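PDB 6EO5: PpBBE-like 1 D396N from Physcomitrella patens subsp. patens, which oxidises cellobiose as a flavin-dependent oxidase of the berberine bridge enzyme-like family. Local coordinates for residues T270-L279 / E297-L305. Sequence-based numbering, arbitrary orientation.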
loop_
_atom_site.group_PDB
_atom_site.type_symbol
_atom_site.label_atom_id
_atom_site.label_comp_id
_atom_site.label_asym_id
_atom_site.label_seq_id
_atom_site.Cartn_x
_atom_site.Cartn_y
_atom_site.Cartn_z
ATOM N N THR A 270 15.347 8.234 3.759
ATOM C CA THR A 270 16.362 7.213 3.939
ATOM C C THR A 270 17.366 7.308 2.801
ATOM O O THR A 270 16.979 7.344 1.626
ATOM C CB THR A 270 15.732 5.819 3.983
ATOM O OG1 THR A 270 14.838 5.740 5.105
ATOM C CG2 THR A 270 16.821 4.744 4.096
ATOM N N TYR A 271 18.652 7.350 3.160
ATOM C CA TYR A 271 19.762 7.438 2.214
ATOM C C TYR A 271 20.542 6.131 2.248
ATOM O O TYR A 271 21.030 5.719 3.310
ATOM C CB TYR A 271 20.668 8.620 2.551
ATOM C CG TYR A 271 21.965 8.651 1.789
ATOM C CD1 TYR A 271 21.993 8.445 0.415
ATOM C CD2 TYR A 271 23.172 8.906 2.442
ATOM C CE1 TYR A 271 23.190 8.472 -0.291
ATOM C CE2 TYR A 271 24.382 8.940 1.746
ATOM C CZ TYR A 271 24.384 8.726 0.381
ATOM O OH TYR A 271 25.578 8.763 -0.306
ATOM N N LEU A 272 20.641 5.473 1.093
ATOM C CA LEU A 272 21.406 4.231 0.959
ATOM C C LEU A 272 22.897 4.557 0.816
ATOM O O LEU A 272 23.503 4.448 -0.254
ATOM C CB LEU A 272 20.893 3.423 -0.223
ATOM C CG LEU A 272 19.442 2.974 -0.118
ATOM C CD1 LEU A 272 19.003 2.345 -1.422
ATOM C CD2 LEU A 272 19.276 2.003 1.022
ATOM N N GLY A 273 23.494 4.947 1.934
ATOM C CA GLY A 273 24.846 5.465 1.911
ATOM C C GLY A 273 25.276 5.856 3.306
ATOM O O GLY A 273 24.512 5.753 4.272
ATOM N N LYS A 274 26.526 6.306 3.398
ATOM C CA LYS A 274 27.113 6.693 4.674
ATOM C C LYS A 274 26.685 8.100 5.070
ATOM O O LYS A 274 26.576 9.000 4.230
ATOM C CB LYS A 274 28.638 6.617 4.601
ATOM C CG LYS A 274 29.187 5.211 4.485
ATOM C CD LYS A 274 30.680 5.241 4.177
ATOM C CE LYS A 274 31.248 3.842 3.966
ATOM N NZ LYS A 274 32.725 3.880 3.693
ATOM N N LYS A 275 26.474 8.289 6.372
ATOM C CA LYS A 275 26.003 9.572 6.877
ATOM C C LYS A 275 26.930 10.713 6.476
ATOM O O LYS A 275 26.464 11.822 6.185
ATOM C CB LYS A 275 25.858 9.500 8.393
ATOM C CG LYS A 275 25.497 10.817 9.020
ATOM C CD LYS A 275 25.317 10.661 10.499
ATOM C CE LYS A 275 25.164 12.000 11.161
ATOM N NZ LYS A 275 24.925 11.789 12.611
ATOM N N THR A 276 28.244 10.466 6.437
ATOM C CA THR A 276 29.174 11.525 6.050
ATOM C C THR A 276 29.006 11.961 4.600
ATOM O O THR A 276 29.553 13.000 4.223
ATOM C CB THR A 276 30.634 11.100 6.291
ATOM O OG1 THR A 276 30.863 9.781 5.770
ATOM C CG2 THR A 276 30.967 11.131 7.767
ATOM N N SER A 277 28.262 11.215 3.787
ATOM C CA SER A 277 27.954 11.631 2.424
ATOM C C SER A 277 26.611 12.359 2.289
ATOM O O SER A 277 26.328 12.886 1.210
ATOM C CB SER A 277 27.961 10.412 1.497
ATOM O OG SER A 277 29.263 9.879 1.347
ATOM N N LEU A 278 25.799 12.426 3.354
ATOM C CA LEU A 278 24.405 12.847 3.214
ATOM C C LEU A 278 24.270 14.343 2.928
ATOM O O LEU A 278 23.441 14.745 2.101
ATOM C CB LEU A 278 23.604 12.481 4.468
ATOM C CG LEU A 278 22.165 13.035 4.500
ATOM C CD1 LEU A 278 21.306 12.424 3.408
ATOM C CD2 LEU A 278 21.495 12.850 5.847
ATOM N N LEU A 279 25.052 15.187 3.600
ATOM C CA LEU A 279 24.732 16.615 3.598
ATOM C C LEU A 279 24.770 17.278 2.222
ATOM O O LEU A 279 23.904 18.134 1.967
ATOM C CB LEU A 279 25.629 17.355 4.598
ATOM C CG LEU A 279 24.927 17.575 5.956
ATOM C CD1 LEU A 279 24.497 16.260 6.631
ATOM C CD2 LEU A 279 25.791 18.391 6.903
ATOM N N GLU A 297 19.795 13.077 12.095
ATOM C CA GLU A 297 20.510 12.348 11.050
ATOM C C GLU A 297 21.309 11.244 11.721
ATOM O O GLU A 297 22.124 11.520 12.601
ATOM C CB GLU A 297 21.436 13.268 10.247
ATOM C CG GLU A 297 20.732 14.445 9.567
ATOM C CD GLU A 297 21.657 15.639 9.341
ATOM O OE1 GLU A 297 22.769 15.661 9.915
ATOM O OE2 GLU A 297 21.269 16.568 8.600
ATOM N N GLU A 298 21.094 10.003 11.298
ATOM C CA GLU A 298 21.496 8.836 12.073
ATOM C C GLU A 298 21.918 7.716 11.137
ATOM O O GLU A 298 21.125 7.296 10.290
ATOM C CB GLU A 298 20.329 8.375 12.935
ATOM C CG GLU A 298 20.680 7.320 13.946
ATOM C CD GLU A 298 19.459 6.861 14.747
ATOM O OE1 GLU A 298 18.319 7.348 14.443
ATOM O OE2 GLU A 298 19.662 6.014 15.672
ATOM N N GLU A 299 23.144 7.214 11.285
ATOM C CA GLU A 299 23.564 6.059 10.499
ATOM C C GLU A 299 23.149 4.775 11.213
ATOM O O GLU A 299 23.352 4.637 12.423
ATOM C CB GLU A 299 25.066 6.080 10.239
ATOM C CG GLU A 299 25.527 4.985 9.287
ATOM C CD GLU A 299 26.972 5.165 8.835
ATOM O OE1 GLU A 299 27.267 6.162 8.129
ATOM O OE2 GLU A 299 27.816 4.315 9.199
ATOM N N LEU A 300 22.552 3.848 10.461
ATOM C CA LEU A 300 21.913 2.654 11.008
ATOM C C LEU A 300 22.161 1.480 10.076
ATOM O O LEU A 300 22.587 1.656 8.934
ATOM C CB LEU A 300 20.394 2.843 11.157
ATOM C CG LEU A 300 19.873 4.029 11.953
ATOM C CD1 LEU A 300 18.379 4.147 11.787
ATOM C CD2 LEU A 300 20.241 3.824 13.403
ATOM N N ASN A 301 21.874 0.269 10.557
ATOM C CA ASN A 301 21.749 -0.855 9.643
ATOM C C ASN A 301 20.292 -0.960 9.200
ATOM O O ASN A 301 19.419 -0.226 9.681
ATOM C CB ASN A 301 22.259 -2.153 10.274
ATOM C CG ASN A 301 21.399 -2.649 11.424
ATOM O OD1 ASN A 301 20.164 -2.612 11.379
ATOM N ND2 ASN A 301 22.056 -3.151 12.461
ATOM N N TRP A 302 20.013 -1.909 8.299
ATOM C CA TRP A 302 18.714 -1.918 7.635
ATOM C C TRP A 302 17.576 -2.218 8.614
ATOM O O TRP A 302 16.547 -1.532 8.608
ATOM C CB TRP A 302 18.713 -2.910 6.470
ATOM C CG TRP A 302 17.421 -2.861 5.700
ATOM C CD1 TRP A 302 16.422 -3.807 5.688
ATOM C CD2 TRP A 302 16.962 -1.785 4.872
ATOM N NE1 TRP A 302 15.388 -3.392 4.881
ATOM C CE2 TRP A 302 15.688 -2.154 4.374
ATOM C CE3 TRP A 302 17.505 -0.550 4.500
ATOM C CZ2 TRP A 302 14.953 -1.332 3.516
ATOM C CZ3 TRP A 302 16.773 0.263 3.642
ATOM C CH2 TRP A 302 15.508 -0.130 3.164
ATOM N N ILE A 303 17.741 -3.233 9.471
ATOM C CA ILE A 303 16.639 -3.599 10.358
ATOM C C ILE A 303 16.429 -2.534 11.433
ATOM O O ILE A 303 15.321 -2.408 11.974
ATOM C CB ILE A 303 16.858 -5.008 10.959
ATOM C CG1 ILE A 303 15.512 -5.647 11.296
ATOM C CG2 ILE A 303 17.800 -4.988 12.183
ATOM C CD1 ILE A 303 14.729 -6.075 10.058
ATOM N N GLN A 304 17.462 -1.739 11.734
ATOM C CA GLN A 304 17.277 -0.573 12.593
ATOM C C GLN A 304 16.492 0.507 11.877
ATOM O O GLN A 304 15.736 1.250 12.510
ATOM C CB GLN A 304 18.626 -0.010 13.031
ATOM C CG GLN A 304 19.340 -0.821 14.072
ATOM C CD GLN A 304 20.699 -0.239 14.384
ATOM O OE1 GLN A 304 21.547 -0.102 13.500
ATOM N NE2 GLN A 304 20.905 0.138 15.642
ATOM N N LEU A 305 16.705 0.638 10.565
ATOM C CA LEU A 305 16.008 1.656 9.797
ATOM C C LEU A 305 14.510 1.376 9.772
ATOM O O LEU A 305 13.690 2.289 9.949
ATOM C CB LEU A 305 16.578 1.714 8.378
ATOM C CG LEU A 305 15.710 2.676 7.570
ATOM C CD1 LEU A 305 16.246 4.095 7.682
ATOM C CD2 LEU A 305 15.512 2.231 6.133
HETATM O O HOH W 1 24.770 8.420 13.392
#
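K275 crosses over E299 and E297 on one face of strand 294-300 and brings its ammonium round to the outer edge, a worked example of how a loop can cover the face of an edge strand without joining the sheet. Its backbone N donates to E299 OE1 over 2.9 Å, nearly straight at 170°, the carboxylate oxygen being met almost along its own C-O axis. From there the side chain can be followed outward. K275 CB sits 4.0 Å from E299 CB, with E299 OE1 also close; CG leaves anti to the backbone N (chi1 175°), and the fully extended chain runs on toward E297. K275 CD passes the backbone at E299 N and E297 O, K275 CE comes 3.4 Å from E297 O, and K275 NZ hydrogen-bonds that same carbonyl at 2.8 Å, from above its plane rather than on a lone pair. Water 1 accepts a bond from E299 N and a weak one from K275 NZ. An alanine here is likely to leave E297 O without its ammonium donor and to strip the methylene cover from E297 and E299. E297 turns its own side chain to L278 and L279, CG against L278 CD2 at 4.1 Å and the carboxylate against L279 CD1, while Y227 holds OE2. Farther along, T270 and L305 meet tip to tip, CG2 and CD2 3.5 Å apart, and L272 CD2 approaches the W302 ring obliquely at CZ3. N301 and Q304 form a capping box that starts helix 302-308. Strand 222-230 runs between 264-271 and 294-300, so the contact spans one intervening strand at the margin of the seven-stranded antiparallel sheet, consistent with the substrate domain of the vanillyl-alcohol oxidase fold.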